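Long-range contact in initiator protein NS1 (Human bocavirus, PDB 4KW3), which probably recognises the viral replication origin and nicks one DNA strand through this N-terminal nuclease domain, initiating rolling-circle replication: residues Q13-P25 / A130-L142. Numbering follows the deposited sequence.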
ATOM      1  N   GLN A  13      -3.749  19.404  -6.599  1.00 48.31           N
ATOM      2  CA  GLN A  13      -4.613  18.998  -7.705  1.00 45.07           C
ATOM      3  C   GLN A  13      -3.895  19.207  -9.058  1.00 49.60           C
ATOM      4  O   GLN A  13      -2.924  19.963  -9.134  1.00 45.39           O
ATOM      5  CB  GLN A  13      -5.952  19.747  -7.632  1.00 49.74           C
ATOM      6  CG  GLN A  13      -6.819  19.405  -6.419  1.00 53.36           C
ATOM      7  CD  GLN A  13      -8.078  18.654  -6.791  1.00 69.06           C
ATOM      8  OE1 GLN A  13      -8.034  17.582  -7.413  1.00 78.54           O
ATOM      9  NE2 GLN A  13      -9.223  19.225  -6.429  1.00 72.83           N
ATOM     10  N   PRO A  14      -4.314  18.481 -10.112  1.00 58.19           N
ATOM     11  CA  PRO A  14      -5.352  17.444 -10.105  1.00 52.36           C
ATOM     12  C   PRO A  14      -4.816  16.180  -9.428  1.00 52.49           C
ATOM     13  O   PRO A  14      -3.597  15.934  -9.465  1.00 55.99           O
ATOM     14  CB  PRO A  14      -5.597  17.198 -11.596  1.00 47.50           C
ATOM     15  CG  PRO A  14      -4.270  17.460 -12.231  1.00 44.01           C
ATOM     16  CD  PRO A  14      -3.655  18.590 -11.430  1.00 56.00           C
ATOM     17  N   ALA A  15      -5.706  15.420  -8.792  1.00 42.19           N
ATOM     18  CA  ALA A  15      -5.323  14.188  -8.092  1.00 41.48           C
ATOM     19  C   ALA A  15      -5.955  12.961  -8.736  1.00 43.97           C
ATOM     20  O   ALA A  15      -7.088  13.006  -9.218  1.00 40.37           O
ATOM     21  CB  ALA A  15      -5.700  14.254  -6.592  1.00 35.47           C
ATOM     22  N   PHE A  16      -5.225  11.856  -8.713  1.00 44.44           N
ATOM     23  CA  PHE A  16      -5.707  10.620  -9.311  1.00 41.72           C
ATOM     24  C   PHE A  16      -5.458   9.460  -8.366  1.00 36.35           C
ATOM     25  O   PHE A  16      -4.541   9.502  -7.535  1.00 35.71           O
ATOM     26  CB  PHE A  16      -5.036  10.400 -10.675  1.00 32.36           C
ATOM     27  CG  PHE A  16      -5.297  11.513 -11.638  1.00 40.72           C
ATOM     28  CD1 PHE A  16      -4.470  12.635 -11.663  1.00 39.06           C
ATOM     29  CD2 PHE A  16      -6.413  11.471 -12.489  1.00 35.46           C
ATOM     30  CE1 PHE A  16      -4.735  13.693 -12.536  1.00 45.28           C
ATOM     31  CE2 PHE A  16      -6.681  12.520 -13.367  1.00 40.80           C
ATOM     32  CZ  PHE A  16      -5.838  13.630 -13.390  1.00 46.05           C
ATOM     33  N   THR A  17      -6.283   8.433  -8.483  1.00 30.55           N
ATOM     34  CA  THR A  17      -6.172   7.272  -7.608  1.00 31.74           C
ATOM     35  C   THR A  17      -5.945   6.002  -8.425  1.00 39.66           C
ATOM     36  O   THR A  17      -6.669   5.725  -9.400  1.00 44.28           O
ATOM     37  CB  THR A  17      -7.414   7.154  -6.700  1.00 39.30           C
ATOM     38  OG1 THR A  17      -7.540   8.354  -5.922  1.00 36.20           O
ATOM     39  CG2 THR A  17      -7.315   5.922  -5.750  1.00 41.34           C
ATOM     40  N   TYR A  18      -4.910   5.252  -8.055  1.00 41.78           N
ATOM     41  CA  TYR A  18      -4.601   3.989  -8.733  1.00 38.37           C
ATOM     42  C   TYR A  18      -4.699   2.796  -7.781  1.00 41.31           C
ATOM     43  O   TYR A  18      -4.536   2.929  -6.557  1.00 39.65           O
ATOM     44  CB  TYR A  18      -3.188   4.015  -9.315  1.00 33.50           C
ATOM     45  CG  TYR A  18      -2.933   5.080 -10.365  1.00 40.47           C
ATOM     46  CD1 TYR A  18      -2.552   6.367 -10.004  1.00 36.71           C
ATOM     47  CD2 TYR A  18      -3.038   4.784 -11.718  1.00 39.43           C
ATOM     48  CE1 TYR A  18      -2.287   7.332 -10.964  1.00 35.95           C
ATOM     49  CE2 TYR A  18      -2.798   5.736 -12.673  1.00 40.79           C
ATOM     50  CZ  TYR A  18      -2.422   7.015 -12.296  1.00 41.34           C
ATOM     51  OH  TYR A  18      -2.190   7.972 -13.276  1.00 43.69           O
ATOM     52  N   VAL A  19      -4.937   1.621  -8.354  1.00 38.98           N
ATOM     53  CA  VAL A  19      -4.822   0.389  -7.598  1.00 34.62           C
ATOM     54  C   VAL A  19      -3.782  -0.514  -8.244  1.00 38.50           C
ATOM     55  O   VAL A  19      -3.900  -0.895  -9.415  1.00 40.39           O
ATOM     56  CB  VAL A  19      -6.156  -0.376  -7.474  1.00 43.30           C
ATOM     57  CG1 VAL A  19      -5.914  -1.692  -6.705  1.00 35.21           C
ATOM     58  CG2 VAL A  19      -7.163   0.460  -6.739  1.00 43.92           C
ATOM     59  N   PHE A  20      -2.762  -0.847  -7.457  1.00 37.23           N
ATOM     60  CA  PHE A  20      -1.730  -1.785  -7.855  1.00 35.78           C
ATOM     61  C   PHE A  20      -2.040  -3.144  -7.241  1.00 44.24           C
ATOM     62  O   PHE A  20      -2.298  -3.224  -6.053  1.00 43.89           O
ATOM     63  CB  PHE A  20      -0.358  -1.301  -7.367  1.00 38.27           C
ATOM     64  CG  PHE A  20       0.696  -2.375  -7.382  1.00 47.23           C
ATOM     65  CD1 PHE A  20       1.389  -2.667  -8.547  1.00 45.10           C
ATOM     66  CD2 PHE A  20       0.982  -3.106  -6.232  1.00 47.89           C
ATOM     67  CE1 PHE A  20       2.345  -3.664  -8.570  1.00 45.30           C
ATOM     68  CE2 PHE A  20       1.944  -4.105  -6.250  1.00 48.65           C
ATOM     69  CZ  PHE A  20       2.631  -4.379  -7.419  1.00 44.47           C
ATOM     70  N   LYS A  21      -2.050  -4.198  -8.054  1.00 49.39           N
ATOM     71  CA  LYS A  21      -2.219  -5.577  -7.581  1.00 44.17           C
ATOM     72  C   LYS A  21      -0.877  -6.303  -7.650  1.00 47.16           C
ATOM     73  O   LYS A  21      -0.267  -6.362  -8.713  1.00 45.86           O
ATOM     74  CB  LYS A  21      -3.198  -6.334  -8.474  1.00 48.09           C
ATOM     75  CG  LYS A  21      -4.580  -6.539  -7.916  1.00 62.62           C
ATOM     76  CD  LYS A  21      -5.313  -7.654  -8.685  1.00 78.56           C
ATOM     77  CE  LYS A  21      -5.776  -7.210 -10.086  1.00 85.50           C
ATOM     78  NZ  LYS A  21      -7.226  -6.837 -10.159  1.00 84.46           N
ATOM     79  N   PHE A  22      -0.401  -6.854  -6.537  1.00 44.37           N
ATOM     80  CA  PHE A  22       0.816  -7.664  -6.586  1.00 46.41           C
ATOM     81  C   PHE A  22       0.620  -8.893  -7.516  1.00 50.08           C
ATOM     82  O   PHE A  22      -0.234  -9.746  -7.278  1.00 43.48           O
ATOM     83  CB  PHE A  22       1.225  -8.096  -5.177  1.00 48.06           C
ATOM     84  CG  PHE A  22       2.624  -8.612  -5.098  1.00 48.69           C
ATOM     85  CD1 PHE A  22       2.902  -9.935  -5.373  1.00 48.23           C
ATOM     86  CD2 PHE A  22       3.666  -7.768  -4.768  1.00 48.47           C
ATOM     87  CE1 PHE A  22       4.199 -10.402  -5.319  1.00 44.27           C
ATOM     88  CE2 PHE A  22       4.962  -8.233  -4.708  1.00 47.92           C
ATOM     89  CZ  PHE A  22       5.226  -9.552  -4.986  1.00 42.55           C
ATOM     90  N   PRO A  23       1.414  -8.992  -8.585  1.00 50.91           N
ATOM     91  CA  PRO A  23       1.065 -10.006  -9.591  1.00 48.46           C
ATOM     92  C   PRO A  23       1.485 -11.449  -9.248  1.00 54.72           C
ATOM     93  O   PRO A  23       2.202 -12.086 -10.026  1.00 64.33           O
ATOM     94  CB  PRO A  23       1.791  -9.512 -10.846  1.00 38.21           C
ATOM     95  CG  PRO A  23       2.922  -8.603 -10.341  1.00 43.43           C
ATOM     96  CD  PRO A  23       2.703  -8.337  -8.865  1.00 48.46           C
ATOM     97  N   TYR A  24       1.040 -11.941  -8.095  1.00 50.81           N
ATOM     98  CA  TYR A  24       1.282 -13.329  -7.667  1.00 55.72           C
ATOM     99  C   TYR A  24       0.038 -13.921  -7.019  1.00 57.16           C
ATOM    100  O   TYR A  24      -0.241 -13.689  -5.840  1.00 58.44           O
ATOM    101  CB  TYR A  24       2.467 -13.394  -6.695  1.00 55.48           C
ATOM    102  CG  TYR A  24       2.887 -14.792  -6.295  1.00 65.65           C
ATOM    103  CD1 TYR A  24       3.473 -15.666  -7.207  1.00 72.07           C
ATOM    104  CD2 TYR A  24       2.754 -15.219  -4.987  1.00 71.63           C
ATOM    105  CE1 TYR A  24       3.865 -16.946  -6.830  1.00 67.90           C
ATOM    106  CE2 TYR A  24       3.153 -16.492  -4.600  1.00 75.59           C
ATOM    107  CZ  TYR A  24       3.706 -17.348  -5.519  1.00 73.95           C
ATOM    108  OH  TYR A  24       4.093 -18.609  -5.111  1.00 82.20           O
ATOM    109  N   PRO A  25      -0.718 -14.697  -7.793  1.00 59.43           N
ATOM    110  CA  PRO A  25      -2.016 -15.220  -7.351  1.00 58.45           C
ATOM    111  C   PRO A  25      -1.941 -16.094  -6.091  1.00 56.68           C
ATOM    112  O   PRO A  25      -2.873 -16.076  -5.291  1.00 58.31           O
ATOM    113  CB  PRO A  25      -2.490 -16.027  -8.557  1.00 55.79           C
ATOM    114  CG  PRO A  25      -1.768 -15.406  -9.737  1.00 46.02           C
ATOM    115  CD  PRO A  25      -0.423 -15.033  -9.197  1.00 49.61           C
ATOM    116  N   ALA A 130      -3.188  10.655 -17.124  1.00 47.73           N
ATOM    117  CA  ALA A 130      -3.265   9.784 -15.948  1.00 43.41           C
ATOM    118  C   ALA A 130      -3.569   8.305 -16.231  1.00 42.16           C
ATOM    119  O   ALA A 130      -2.897   7.430 -15.689  1.00 46.26           O
ATOM    120  CB  ALA A 130      -4.249  10.347 -14.919  1.00 36.72           C
ATOM    121  N   LYS A 131      -4.570   8.021 -17.051  1.00 37.23           N
ATOM    122  CA  LYS A 131      -4.906   6.632 -17.363  1.00 47.43           C
ATOM    123  C   LYS A 131      -3.796   5.946 -18.157  1.00 47.22           C
ATOM    124  O   LYS A 131      -3.440   4.794 -17.888  1.00 57.31           O
ATOM    125  CB  LYS A 131      -6.240   6.525 -18.121  1.00 49.40           C
ATOM    126  CG  LYS A 131      -6.649   5.084 -18.357  1.00 51.25           C
ATOM    127  CD  LYS A 131      -8.086   4.911 -18.749  1.00 58.87           C
ATOM    128  CE  LYS A 131      -8.373   3.424 -18.974  1.00 69.14           C
ATOM    129  NZ  LYS A 131      -9.757   3.166 -19.464  1.00 82.26           N
ATOM    130  N   SER A 132      -3.256   6.655 -19.137  1.00 41.96           N
ATOM    131  CA  SER A 132      -2.248   6.092 -20.038  1.00 52.01           C
ATOM    132  C   SER A 132      -0.918   5.840 -19.322  1.00 49.99           C
ATOM    133  O   SER A 132      -0.056   5.108 -19.824  1.00 50.62           O
ATOM    134  CB  SER A 132      -2.033   7.009 -21.247  1.00 42.77           C
ATOM    135  OG  SER A 132      -1.379   8.210 -20.863  1.00 72.03           O
ATOM    136  N   SER A 133      -0.760   6.431 -18.137  1.00 44.27           N
ATOM    137  CA  SER A 133       0.480   6.277 -17.400  1.00 39.00           C
ATOM    138  C   SER A 133       0.498   5.007 -16.582  1.00 51.45           C
ATOM    139  O   SER A 133       1.492   4.729 -15.932  1.00 46.58           O
ATOM    140  CB  SER A 133       0.762   7.472 -16.504  1.00 43.27           C
ATOM    141  OG  SER A 133       0.895   8.635 -17.284  1.00 51.96           O
ATOM    142  N   CYS A 134      -0.598   4.252 -16.608  1.00 37.55           N
ATOM    143  CA  CYS A 134      -0.678   3.003 -15.866  1.00 43.09           C
ATOM    144  C   CYS A 134       0.497   2.034 -16.073  1.00 46.22           C
ATOM    145  O   CYS A 134       1.073   1.556 -15.105  1.00 51.89           O
ATOM    146  CB  CYS A 134      -2.002   2.277 -16.121  1.00 36.56           C
ATOM    147  SG  CYS A 134      -3.367   2.888 -15.134  1.00 42.60           S
ATOM    148  N   ALA A 135       0.844   1.724 -17.318  1.00 40.22           N
ATOM    149  CA  ALA A 135       1.912   0.752 -17.565  1.00 47.35           C
ATOM    150  C   ALA A 135       3.273   1.237 -17.050  1.00 51.19           C
ATOM    151  O   ALA A 135       4.031   0.482 -16.428  1.00 56.40           O
ATOM    152  CB  ALA A 135       1.986   0.394 -19.042  1.00 41.36           C
ATOM    153  N   GLN A 136       3.562   2.504 -17.309  1.00 44.04           N
ATOM    154  CA  GLN A 136       4.785   3.128 -16.853  1.00 43.00           C
ATOM    155  C   GLN A 136       4.862   3.058 -15.327  1.00 46.76           C
ATOM    156  O   GLN A 136       5.889   2.673 -14.764  1.00 53.89           O
ATOM    157  CB  GLN A 136       4.815   4.576 -17.339  1.00 41.30           C
ATOM    158  CG  GLN A 136       6.002   5.399 -16.910  1.00 66.53           C
ATOM    159  CD  GLN A 136       5.797   6.891 -17.145  1.00 63.79           C
ATOM    160  OE1 GLN A 136       4.688   7.344 -17.443  1.00 62.13           O
ATOM    161  NE2 GLN A 136       6.880   7.656 -17.053  1.00 59.89           N
ATOM    162  N   PHE A 137       3.760   3.419 -14.672  1.00 38.71           N
ATOM    163  CA  PHE A 137       3.667   3.428 -13.221  1.00 39.74           C
ATOM    164  C   PHE A 137       3.882   2.008 -12.705  1.00 39.80           C
ATOM    165  O   PHE A 137       4.648   1.789 -11.765  1.00 41.15           O
ATOM    166  CB  PHE A 137       2.304   3.971 -12.783  1.00 44.10           C
ATOM    167  CG  PHE A 137       2.265   4.472 -11.356  1.00 50.12           C
ATOM    168  CD1 PHE A 137       3.354   4.304 -10.503  1.00 50.94           C
ATOM    169  CD2 PHE A 137       1.129   5.111 -10.869  1.00 41.92           C
ATOM    170  CE1 PHE A 137       3.318   4.770  -9.187  1.00 41.39           C
ATOM    171  CE2 PHE A 137       1.078   5.562  -9.559  1.00 47.18           C
ATOM    172  CZ  PHE A 137       2.178   5.400  -8.715  1.00 42.95           C
ATOM    173  N   TYR A 138       3.201   1.057 -13.337  1.00 38.38           N
ATOM    174  CA  TYR A 138       3.334  -0.367 -13.037  1.00 44.52           C
ATOM    175  C   TYR A 138       4.798  -0.817 -13.098  1.00 53.11           C
ATOM    176  O   TYR A 138       5.269  -1.540 -12.214  1.00 57.49           O
ATOM    177  CB  TYR A 138       2.512  -1.186 -14.031  1.00 36.73           C
ATOM    178  CG  TYR A 138       2.361  -2.658 -13.689  1.00 42.37           C
ATOM    179  CD1 TYR A 138       2.010  -3.070 -12.406  1.00 43.38           C
ATOM    180  CD2 TYR A 138       2.538  -3.638 -14.666  1.00 41.44           C
ATOM    181  CE1 TYR A 138       1.856  -4.425 -12.098  1.00 44.47           C
ATOM    182  CE2 TYR A 138       2.393  -4.977 -14.373  1.00 45.04           C
ATOM    183  CZ  TYR A 138       2.059  -5.369 -13.088  1.00 47.71           C
ATOM    184  OH  TYR A 138       1.917  -6.706 -12.816  1.00 48.59           O
ATOM    185  N   GLY A 139       5.512  -0.384 -14.133  1.00 50.70           N
ATOM    186  CA  GLY A 139       6.887  -0.793 -14.326  1.00 39.86           C
ATOM    187  C   GLY A 139       7.826  -0.215 -13.284  1.00 48.05           C
ATOM    188  O   GLY A 139       8.709  -0.895 -12.780  1.00 52.12           O
ATOM    189  N   LEU A 140       7.628   1.051 -12.959  1.00 44.41           N
ATOM    190  CA  LEU A 140       8.382   1.688 -11.908  1.00 44.03           C
ATOM    191  C   LEU A 140       8.148   0.984 -10.559  1.00 55.75           C
ATOM    192  O   LEU A 140       9.077   0.823  -9.766  1.00 58.17           O
ATOM    193  CB  LEU A 140       7.990   3.155 -11.815  1.00 40.11           C
ATOM    194  CG  LEU A 140       8.312   4.025 -13.030  1.00 42.69           C
ATOM    195  CD1 LEU A 140       7.785   5.442 -12.799  1.00 43.63           C
ATOM    196  CD2 LEU A 140       9.791   4.046 -13.276  1.00 41.48           C
ATOM    197  N   ILE A 141       6.904   0.581 -10.298  1.00 47.80           N
ATOM    198  CA  ILE A 141       6.580  -0.097  -9.043  1.00 44.07           C
ATOM    199  C   ILE A 141       7.302  -1.416  -8.992  1.00 47.80           C
ATOM    200  O   ILE A 141       7.907  -1.753  -7.975  1.00 44.27           O
ATOM    201  CB  ILE A 141       5.076  -0.338  -8.859  1.00 39.57           C
ATOM    202  CG1 ILE A 141       4.380   0.963  -8.453  1.00 47.16           C
ATOM    203  CG2 ILE A 141       4.822  -1.406  -7.798  1.00 33.91           C
ATOM    204  CD1 ILE A 141       2.854   0.898  -8.514  1.00 51.01           C
ATOM    205  N   LEU A 142       7.232  -2.160 -10.094  1.00 49.19           N
ATOM    206  CA  LEU A 142       7.885  -3.462 -10.188  1.00 43.66           C
ATOM    207  C   LEU A 142       9.402  -3.349 -10.026  1.00 51.86           C
ATOM    208  O   LEU A 142      10.022  -4.195  -9.378  1.00 51.23           O
ATOM    209  CB  LEU A 142       7.524  -4.166 -11.498  1.00 39.91           C
ATOM    210  CG  LEU A 142       6.063  -4.629 -11.615  1.00 46.17           C
ATOM    211  CD1 LEU A 142       5.708  -5.057 -13.054  1.00 44.86           C
ATOM    212  CD2 LEU A 142       5.701  -5.723 -10.594  1.00 38.43           C
TER
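F16, Y18 and F20, alternate residues of strand 15-21, direct their rings at A130, C134, F137, Y138 and I141 on and just before helix 134-149. This is the buried interface between a covering helix and strand 15-21, which pairs antiparallel with 114-122 and 185-191, in the HUH-type (Rep) nuclease fold. The axes of strand 15-21 and of helix segment 134-142 approach to 10.2 Å, crossing at -48°. In Y18, a chi1 of -61° sets CG beside the backbone N and sends the ring across to the helix start. Beyond CB, CG and CD1 meet the rim of F137, CD1 lying 3.7 Å from F137 CE2. The F137 ring comes in edge-on over one face of Y18, a T-shaped pair with planes at 83°. Along the rim of Y18, CD2 and CE2 run beside C134 SG, a sulfur-aromatic contact made at the ring edge, with SG 3.8 Å from CE2. At the tip, Y18 OH donates a hydrogen bond to A130 O (2.6 Å) from a position tilted out of the carbonyl plane, tying the strand to the residue just before the K131-C134 type I turn that leads into the helix. A130 CB lies over one face of the F16 ring, a CH-pi contact. Farther along, F20 differs from Y18 in having CG anti to the backbone N; its ring receives I141 CG2 over one face while CE1 meets Y138 CE1. Helix 74-94 packs against F137 and I141 as well, and helix 160-177 touches Y138 and L142. The end of K21 leads away from the helix, and its side chain lies near H115, a predicted metal ligand. Past the strand end, P23 centres an inverse gamma turn, its CG 4.0 Å from L142 CD2 and 3.3 Å from Y138 OH.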